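Local coordinates for protein L-ornithine N(5)-monooxygenase (Pseudomonas aeruginosa, PDB 3S5W) that hydroxylates L-ornithine at its side-chain nitrogen, using FAD, NADPH and oxygen, in the first step toward the siderophore pyoverdin, at residues T303-V308 and F417-H422; G423-D426 and S430-P433. One frame throughout, in Å; residues are numbered along the deposited sequence.

Contact 1: residues T303-V308 and F417-H422; sequences TNYSVV and FSQASH. With NAP (NADP nicotinamide-adenine-dinucleotide phosphate), chain F; ONH (N~5~-hydroxy-L-ornithine), chain E.
Two short bonds from Ser306, the neighbour of the Tyr305 that reaches across to Gln419, hold the NADP: Ser306 N gives an almost straight bond (171°) of 2.7 Å to the diphosphate oxygen O1A, while its OG lies 2.7 Å from O2X of the 2'-phosphate, the group that sets NADP apart from NAD. Asn304 works on two ligands at once. Its backbone O accepts from the ribose hydroxyl O3D at 3.0 Å, and with CG anti to the backbone N (chi1 -165°) its OD1 accepts from NE of hydroxyornithine at 2.8 Å. The same amide lays ND2 over one face of the Tyr305 ring, toward the rim. Gln419, extended from the backbone, arrives at the hydroxyl edge of that ring, in its plane, with amide and ring turned 71° apart. The NE2 to Tyr305 OH separation of 2.4 Å is too short to trust in detail, though NE2 is placed to donate. Ser418 O takes the backbone N-H groups of Ser421 and His422 in the short helix 419-422. Gln419 also rests on Leu297 of helix 290-299, the helix that precedes the NADP-binding loop, which then leads into helix 310-326.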
ATOM      1  N   THR A 303      -5.056   7.315 -13.340  1.00 22.15           N
ATOM      2  CA  THR A 303      -5.436   5.883 -13.246  1.00 22.75           C
ATOM      3  C   THR A 303      -5.249   5.401 -11.805  1.00 23.24           C
ATOM      4  O   THR A 303      -5.749   4.356 -11.421  1.00 22.36           O
ATOM      5  CB  THR A 303      -4.528   5.013 -14.113  1.00 23.56           C
ATOM      6  OG1 THR A 303      -3.172   5.185 -13.675  1.00 23.00           O
ATOM      7  CG2 THR A 303      -4.655   5.411 -15.586  1.00 21.46           C
ATOM      8  N   ASN A 304      -4.536   6.185 -10.995  1.00 23.71           N
ATOM      9  CA  ASN A 304      -4.188   5.696  -9.662  1.00 23.54           C
ATOM     10  C   ASN A 304      -4.142   6.688  -8.507  1.00 23.81           C
ATOM     11  O   ASN A 304      -4.292   6.276  -7.365  1.00 25.37           O
ATOM     12  CB  ASN A 304      -2.861   4.926  -9.711  1.00 23.43           C
ATOM     13  CG  ASN A 304      -2.630   4.071  -8.442  1.00 26.72           C
ATOM     14  OD1 ASN A 304      -3.431   3.186  -8.136  1.00 26.17           O
ATOM     15  ND2 ASN A 304      -1.557   4.371  -7.682  1.00 22.88           N
ATOM     16  N   TYR A 305      -3.891   7.965  -8.770  1.00 22.03           N
ATOM     17  CA  TYR A 305      -3.674   8.924  -7.689  1.00 21.76           C
ATOM     18  C   TYR A 305      -4.680  10.059  -7.750  1.00 22.00           C
ATOM     19  O   TYR A 305      -5.007  10.529  -8.865  1.00 22.01           O
ATOM     20  CB  TYR A 305      -2.255   9.521  -7.793  1.00 23.17           C
ATOM     21  CG  TYR A 305      -1.162   8.505  -7.586  1.00 22.61           C
ATOM     22  CD1 TYR A 305      -0.888   8.022  -6.299  1.00 25.18           C
ATOM     23  CD2 TYR A 305      -0.379   8.046  -8.662  1.00 23.45           C
ATOM     24  CE1 TYR A 305       0.109   7.096  -6.078  1.00 25.77           C
ATOM     25  CE2 TYR A 305       0.641   7.100  -8.459  1.00 24.21           C
ATOM     26  CZ  TYR A 305       0.877   6.634  -7.151  1.00 28.36           C
ATOM     27  OH  TYR A 305       1.862   5.707  -6.887  1.00 26.34           O
ATOM     28  N   SER A 306      -5.155  10.483  -6.563  1.00 21.51           N
ATOM     29  CA  SER A 306      -6.116  11.589  -6.388  1.00 22.36           C
ATOM     30  C   SER A 306      -7.415  11.360  -7.170  1.00 21.85           C
ATOM     31  O   SER A 306      -8.009  12.311  -7.732  1.00 21.75           O
ATOM     32  CB  SER A 306      -5.500  12.938  -6.812  1.00 23.90           C
ATOM     33  OG  SER A 306      -4.302  13.197  -6.093  1.00 24.31           O
ATOM     34  N   VAL A 307      -7.857  10.106  -7.205  1.00 19.63           N
ATOM     35  CA  VAL A 307      -9.061   9.772  -7.959  1.00 19.81           C
ATOM     36  C   VAL A 307      -9.887   8.784  -7.124  1.00 20.69           C
ATOM     37  O   VAL A 307      -9.367   8.128  -6.201  1.00 20.12           O
ATOM     38  CB  VAL A 307      -8.750   9.155  -9.334  1.00 19.58           C
ATOM     39  CG1 VAL A 307      -8.237  10.229 -10.357  1.00 19.21           C
ATOM     40  CG2 VAL A 307      -7.772   7.938  -9.230  1.00 19.79           C
ATOM     41  N   VAL A 308     -11.160   8.720  -7.464  1.00 19.33           N
ATOM     42  CA  VAL A 308     -12.174   7.970  -6.732  1.00 20.37           C
ATOM     43  C   VAL A 308     -12.962   7.138  -7.766  1.00 21.74           C
ATOM     44  O   VAL A 308     -13.225   7.615  -8.890  1.00 21.31           O
ATOM     45  CB  VAL A 308     -13.139   8.968  -6.062  1.00 19.18           C
ATOM     46  CG1 VAL A 308     -14.219   8.280  -5.240  1.00 19.51           C
ATOM     47  CG2 VAL A 308     -12.349   9.985  -5.169  1.00 18.99           C
ATOM     48  N   PHE A 417       9.078   0.159  -4.764  1.00 26.37           N
ATOM     49  CA  PHE A 417       9.869   1.397  -4.639  1.00 28.32           C
ATOM     50  C   PHE A 417      10.397   1.902  -5.967  1.00 28.91           C
ATOM     51  O   PHE A 417      11.338   2.714  -6.022  1.00 30.32           O
ATOM     52  CB  PHE A 417      11.006   1.167  -3.614  1.00 28.14           C
ATOM     53  CG  PHE A 417      10.475   1.078  -2.230  1.00 31.62           C
ATOM     54  CD1 PHE A 417      10.307   2.242  -1.473  1.00 32.43           C
ATOM     55  CD2 PHE A 417      10.009  -0.147  -1.721  1.00 35.10           C
ATOM     56  CE1 PHE A 417       9.730   2.194  -0.200  1.00 34.35           C
ATOM     57  CE2 PHE A 417       9.435  -0.210  -0.440  1.00 36.07           C
ATOM     58  CZ  PHE A 417       9.292   0.962   0.322  1.00 35.48           C
ATOM     59  N   SER A 418       9.825   1.385  -7.051  1.00 28.14           N
ATOM     60  CA  SER A 418      10.398   1.655  -8.347  1.00 28.42           C
ATOM     61  C   SER A 418       9.345   2.063  -9.378  1.00 27.52           C
ATOM     62  O   SER A 418       9.498   1.794 -10.548  1.00 27.67           O
ATOM     63  CB  SER A 418      11.229   0.448  -8.809  1.00 28.78           C
ATOM     64  OG  SER A 418      10.464  -0.741  -8.704  1.00 31.39           O
ATOM     65  N   GLN A 419       8.297   2.742  -8.930  1.00 26.72           N
ATOM     66  CA  GLN A 419       7.336   3.343  -9.871  1.00 26.80           C
ATOM     67  C   GLN A 419       8.022   4.208 -10.953  1.00 26.93           C
ATOM     68  O   GLN A 419       7.646   4.123 -12.136  1.00 25.84           O
ATOM     69  CB  GLN A 419       6.294   4.161  -9.128  1.00 25.95           C
ATOM     70  CG  GLN A 419       5.283   4.885 -10.041  1.00 26.54           C
ATOM     71  CD  GLN A 419       4.292   5.641  -9.219  1.00 27.12           C
ATOM     72  OE1 GLN A 419       4.445   6.845  -8.996  1.00 29.47           O
ATOM     73  NE2 GLN A 419       3.296   4.938  -8.704  1.00 24.23           N
ATOM     74  N   ALA A 420       9.015   5.012 -10.548  1.00 26.97           N
ATOM     75  CA  ALA A 420       9.709   5.915 -11.504  1.00 28.43           C
ATOM     76  C   ALA A 420      10.276   5.195 -12.728  1.00 28.16           C
ATOM     77  O   ALA A 420      10.288   5.750 -13.828  1.00 29.83           O
ATOM     78  CB  ALA A 420      10.803   6.767 -10.804  1.00 28.98           C
ATOM     79  N   SER A 421      10.697   3.953 -12.556  1.00 27.71           N
ATOM     80  CA  SER A 421      11.328   3.196 -13.644  1.00 27.31           C
ATOM     81  C   SER A 421      10.491   2.045 -14.205  1.00 26.35           C
ATOM     82  O   SER A 421      10.748   1.562 -15.312  1.00 26.64           O
ATOM     83  CB  SER A 421      12.679   2.642 -13.171  1.00 27.25           C
ATOM     84  OG  SER A 421      12.557   1.860 -11.985  1.00 28.37           O
ATOM     85  N   HIS A 422       9.557   1.541 -13.412  1.00 25.74           N
ATOM     86  CA  HIS A 422       8.821   0.319 -13.785  1.00 24.94           C
ATOM     87  C   HIS A 422       7.316   0.550 -13.973  1.00 24.97           C
ATOM     88  O   HIS A 422       6.617  -0.351 -14.404  1.00 24.53           O
ATOM     89  CB  HIS A 422       8.993  -0.763 -12.694  1.00 24.61           C
ATOM     90  CG  HIS A 422      10.374  -1.327 -12.620  1.00 26.58           C
ATOM     91  ND1 HIS A 422      10.677  -2.610 -13.029  1.00 27.34           N
ATOM     92  CD2 HIS A 422      11.535  -0.776 -12.201  1.00 26.06           C
ATOM     93  CE1 HIS A 422      11.966  -2.837 -12.823  1.00 26.84           C
ATOM     94  NE2 HIS A 422      12.511  -1.735 -12.338  1.00 29.06           N
TER
HETATM   95  PA  NAP F 452      -3.835   9.455  -3.098  1.00 34.44           P
HETATM   96  O1A NAP F 452      -4.505   9.057  -4.341  1.00 32.43           O
HETATM   97  O2A NAP F 452      -2.418   9.727  -3.237  1.00 28.99           O
HETATM   98  O5B NAP F 452      -4.704  10.628  -2.477  1.00 33.33           O
HETATM   99  C5B NAP F 452      -4.046  11.519  -1.655  1.00 28.57           C
HETATM  100  C4B NAP F 452      -5.063  12.616  -1.421  1.00 25.47           C
HETATM  101  O4B NAP F 452      -4.490  13.385  -0.402  1.00 24.62           O
HETATM  102  C3B NAP F 452      -5.219  13.502  -2.664  1.00 23.38           C
HETATM  103  O3B NAP F 452      -6.549  14.001  -2.613  1.00 21.54           O
HETATM  104  C2B NAP F 452      -4.208  14.616  -2.336  1.00 23.74           C
HETATM  105  O2B NAP F 452      -4.604  15.844  -2.875  1.00 24.71           O
HETATM  106  C1B NAP F 452      -4.320  14.721  -0.796  1.00 23.48           C
HETATM  107  N9A NAP F 452      -3.091  15.320  -0.251  1.00 24.69           N
HETATM  108  C8A NAP F 452      -1.815  14.800  -0.311  1.00 25.99           C
HETATM  109  N7A NAP F 452      -0.957  15.655   0.289  1.00 24.37           N
HETATM  110  C5A NAP F 452      -1.666  16.719   0.704  1.00 25.82           C
HETATM  111  C6A NAP F 452      -1.292  17.898   1.351  1.00 27.06           C
HETATM  112  N6A NAP F 452      -0.019  18.128   1.648  1.00 25.95           N
HETATM  113  N1A NAP F 452      -2.256  18.816   1.644  1.00 25.19           N
HETATM  114  C2A NAP F 452      -3.576  18.618   1.337  1.00 25.75           C
HETATM  115  N3A NAP F 452      -3.955  17.448   0.692  1.00 24.39           N
HETATM  116  C4A NAP F 452      -3.009  16.531   0.369  1.00 24.49           C
HETATM  117  O3  NAP F 452      -4.096   8.381  -1.920  1.00 34.57           O
HETATM  118  PN  NAP F 452      -5.356   7.419  -1.518  1.00 37.24           P
HETATM  119  O1N NAP F 452      -4.966   6.795  -0.210  1.00 33.56           O
HETATM  120  O2N NAP F 452      -6.677   8.124  -1.586  1.00 27.89           O
HETATM  121  O5D NAP F 452      -5.165   6.357  -2.712  1.00 40.85           O
HETATM  122  C5D NAP F 452      -6.116   5.770  -3.575  1.00 49.18           C
HETATM  123  C4D NAP F 452      -5.480   4.399  -3.774  1.00 52.71           C
HETATM  124  O4D NAP F 452      -6.361   3.327  -3.974  1.00 53.88           O
HETATM  125  C3D NAP F 452      -4.495   4.226  -4.919  1.00 53.49           C
HETATM  126  O3D NAP F 452      -3.380   5.075  -4.790  1.00 52.95           O
HETATM  127  C2D NAP F 452      -4.217   2.721  -4.775  1.00 54.02           C
HETATM  128  O2D NAP F 452      -3.112   2.348  -3.960  1.00 48.74           O
HETATM  129  C1D NAP F 452      -5.509   2.199  -4.133  1.00 54.49           C
HETATM  130  P2B NAP F 452      -3.954  16.492  -4.210  1.00 26.59           P
HETATM  131  O1X NAP F 452      -4.374  17.949  -4.062  1.00 25.63           O
HETATM  132  O2X NAP F 452      -4.631  15.734  -5.335  1.00 27.45           O
HETATM  133  O3X NAP F 452      -2.466  16.247  -4.201  1.00 27.55           O
HETATM  134  C   ONH E 445      -5.302  -2.429 -12.901  1.00 25.05           C
HETATM  135  N   ONH E 445      -6.614  -0.344 -12.960  1.00 22.25           N
HETATM  136  O   ONH E 445      -6.275  -2.913 -13.551  1.00 24.14           O
HETATM  137  CA  ONH E 445      -5.456  -1.041 -12.348  1.00 23.88           C
HETATM  138  CB  ONH E 445      -5.539  -1.101 -10.817  1.00 23.66           C
HETATM  139  CD  ONH E 445      -5.674   0.254  -8.766  1.00 26.13           C
HETATM  140  NE  ONH E 445      -5.723   1.623  -8.320  1.00 26.18           N
HETATM  141  CG  ONH E 445      -5.590   0.317 -10.274  1.00 23.28           C
HETATM  142  OZ  ONH E 445      -6.227   1.859  -7.061  1.00 41.06           O
HETATM  143  OXT ONH E 445      -4.210  -3.031 -12.688  1.00 24.62           O

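Contact 2: residues G423-D426 and S430-P433; sequences GLSD and SVLP. With ONH (N~5~-hydroxy-L-ornithine), chain E.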
ATOM      1  N   GLY A 423       6.821   1.722 -13.617  1.00 24.77           N
ATOM      2  CA  GLY A 423       5.480   2.101 -14.011  1.00 25.45           C
ATOM      3  C   GLY A 423       4.465   2.081 -12.886  1.00 25.58           C
ATOM      4  O   GLY A 423       4.780   1.720 -11.747  1.00 23.91           O
ATOM      5  N   LEU A 424       3.230   2.453 -13.230  1.00 24.38           N
ATOM      6  CA  LEU A 424       2.152   2.598 -12.245  1.00 24.83           C
ATOM      7  C   LEU A 424       1.702   1.289 -11.580  1.00 23.82           C
ATOM      8  O   LEU A 424       1.046   1.327 -10.526  1.00 24.64           O
ATOM      9  CB  LEU A 424       0.957   3.371 -12.865  1.00 24.65           C
ATOM     10  CG  LEU A 424       1.274   4.861 -13.057  1.00 26.85           C
ATOM     11  CD1 LEU A 424       0.342   5.491 -14.079  1.00 28.51           C
ATOM     12  CD2 LEU A 424       1.170   5.632 -11.780  1.00 26.99           C
ATOM     13  N   SER A 425       2.061   0.136 -12.149  1.00 23.23           N
ATOM     14  CA  SER A 425       1.747  -1.121 -11.498  1.00 23.47           C
ATOM     15  C   SER A 425       2.605  -1.330 -10.232  1.00 23.69           C
ATOM     16  O   SER A 425       2.336  -2.229  -9.428  1.00 23.29           O
ATOM     17  CB  SER A 425       2.004  -2.297 -12.447  1.00 23.52           C
ATOM     18  OG  SER A 425       1.036  -2.319 -13.457  1.00 27.58           O
ATOM     19  N   ASP A 426       3.652  -0.517 -10.084  1.00 23.96           N
ATOM     20  CA  ASP A 426       4.715  -0.876  -9.116  1.00 24.73           C
ATOM     21  C   ASP A 426       4.221  -1.010  -7.679  1.00 23.92           C
ATOM     22  O   ASP A 426       4.595  -1.950  -6.989  1.00 25.46           O
ATOM     23  CB  ASP A 426       5.900   0.085  -9.205  1.00 25.02           C
ATOM     24  CG  ASP A 426       7.158  -0.477  -8.503  1.00 25.74           C
ATOM     25  OD1 ASP A 426       7.808  -1.364  -9.084  1.00 23.93           O
ATOM     26  OD2 ASP A 426       7.443  -0.048  -7.370  1.00 25.61           O
ATOM     27  N   SER A 430      -1.154  -5.203  -9.374  1.00 21.61           N
ATOM     28  CA  SER A 430      -1.259  -5.418 -10.824  1.00 21.79           C
ATOM     29  C   SER A 430      -0.350  -6.457 -11.508  1.00 21.43           C
ATOM     30  O   SER A 430      -0.795  -7.235 -12.363  1.00 20.26           O
ATOM     31  CB  SER A 430      -1.182  -4.051 -11.581  1.00 20.60           C
ATOM     32  OG  SER A 430      -2.075  -3.100 -11.002  1.00 22.83           O
ATOM     33  N   VAL A 431       0.929  -6.442 -11.155  1.00 22.12           N
ATOM     34  CA  VAL A 431       1.889  -7.304 -11.851  1.00 22.64           C
ATOM     35  C   VAL A 431       2.616  -8.261 -10.884  1.00 23.48           C
ATOM     36  O   VAL A 431       3.630  -8.831 -11.250  1.00 24.07           O
ATOM     37  CB  VAL A 431       2.934  -6.521 -12.689  1.00 23.13           C
ATOM     38  CG1 VAL A 431       2.273  -5.757 -13.848  1.00 22.05           C
ATOM     39  CG2 VAL A 431       3.774  -5.555 -11.799  1.00 23.21           C
ATOM     40  N   LEU A 432       2.078  -8.446  -9.686  1.00 23.07           N
ATOM     41  CA  LEU A 432       2.747  -9.252  -8.675  1.00 24.49           C
ATOM     42  C   LEU A 432       3.149 -10.646  -9.169  1.00 25.13           C
ATOM     43  O   LEU A 432       4.267 -11.054  -8.910  1.00 25.87           O
ATOM     44  CB  LEU A 432       1.943  -9.321  -7.382  1.00 25.10           C
ATOM     45  CG  LEU A 432       1.801  -8.011  -6.577  1.00 25.73           C
ATOM     46  CD1 LEU A 432       1.260  -8.383  -5.248  1.00 25.31           C
ATOM     47  CD2 LEU A 432       3.110  -7.281  -6.407  1.00 29.59           C
ATOM     48  N   PRO A 433       2.259 -11.369  -9.894  1.00 25.27           N
ATOM     49  CA  PRO A 433       2.706 -12.712 -10.338  1.00 25.79           C
ATOM     50  C   PRO A 433       3.930 -12.716 -11.252  1.00 25.80           C
ATOM     51  O   PRO A 433       4.757 -13.648 -11.203  1.00 25.50           O
ATOM     52  CB  PRO A 433       1.487 -13.276 -11.101  1.00 25.95           C
ATOM     53  CG  PRO A 433       0.301 -12.521 -10.536  1.00 26.27           C
ATOM     54  CD  PRO A 433       0.834 -11.115 -10.217  1.00 25.84           C
TER
HETATM   55  C   ONH E 445      -5.302  -2.429 -12.901  1.00 25.05           C
HETATM   56  N   ONH E 445      -6.614  -0.344 -12.960  1.00 22.25           N
HETATM   57  O   ONH E 445      -6.275  -2.913 -13.551  1.00 24.14           O
HETATM   58  CA  ONH E 445      -5.456  -1.041 -12.348  1.00 23.88           C
HETATM   59  CB  ONH E 445      -5.539  -1.101 -10.817  1.00 23.66           C
HETATM   60  CD  ONH E 445      -5.674   0.254  -8.766  1.00 26.13           C
HETATM   61  NE  ONH E 445      -5.723   1.623  -8.320  1.00 26.18           N
HETATM   62  CG  ONH E 445      -5.590   0.317 -10.274  1.00 23.28           C
HETATM   63  OZ  ONH E 445      -6.227   1.859  -7.061  1.00 41.06           O
HETATM   64  OXT ONH E 445      -4.210  -3.031 -12.688  1.00 24.62           O
HETATM   65  O   HOH W   1       2.222  -5.012  -8.943  1.00 22.91           O
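Ser425 and Ser430 meet closely, with Ser425 OG 3.4 Å from Ser430 CB, and the neighbouring Val431 closes over Ser425. Val431 CG1 comes within 3.7 Å of Ser425 OG, and CG2 lies 3.8 Å from Ser425 CB, so the small side chain sits against both methyls. No direct hydrogen bond crosses between 423-426 and 430-433. The polar link is a water instead, which donates to Ser425 O at 2.8 Å and accepts from Val431 N at 2.9 Å, joining two backbone groups through one molecule.

The hydroxyls of the two serines serve different partners. Ser425 OG bonds to the backbone O of Phe277, in the substrate-binding segment. The Ser430 hydroxyl is set beside its own backbone N and anti to the carbonyl carbon (chi1 -49°). From there Ser430 OG donates to ONH OXT, a carboxylate oxygen of the hydroxyornithine, at 2.7 Å.

A second shell fixes both backbones. Residues 423-426 form a type I turn, closed by Asp426 N to Gly423 O at 3.0 Å, and Gly423 leaves the preceding helix with positive phi. Asp426 O is held by Arg435 from helix 432-447. On the other side, Val431 is the N-cap residue of helix 432-447, and Leu432 packs on Pro40, Ser41 and Ala44 at the start of helix 40-56.

Lys89 and Asn274 also bond the ligand. A carboxylate oxygen, if ionised as expected, can only accept, which agrees with the serine hydroxyl giving its proton to OXT. Ser430 thus reads the amino-acid end of the hydroxyornithine with a neutral donor, while the ligand's hydroxylated nitrogen is held elsewhere in the pocket.

Overall arrangement
The two contacts lie with centres about 10 Å apart and follow in series: contact 1 closes at helix 419-422, and contact 2 starts directly after it, in the turn leading toward helix 432-447. They touch, too. Ser418 OG is 2.8 Å from Asp426 OD1, probably a hydrogen bond, and Leu424 packs on Thr303. Both reach hydroxyornithine from different ends, contact 1 at the side-chain nitrogen and contact 2 at the carboxylate. Contact 1 also carries the NADP, while FAD lies close to Ser430 of contact 2. The loop 303-308 and the C-terminal segments 417-433 thus meet round the hydroxyornithine, between NADP and flavin.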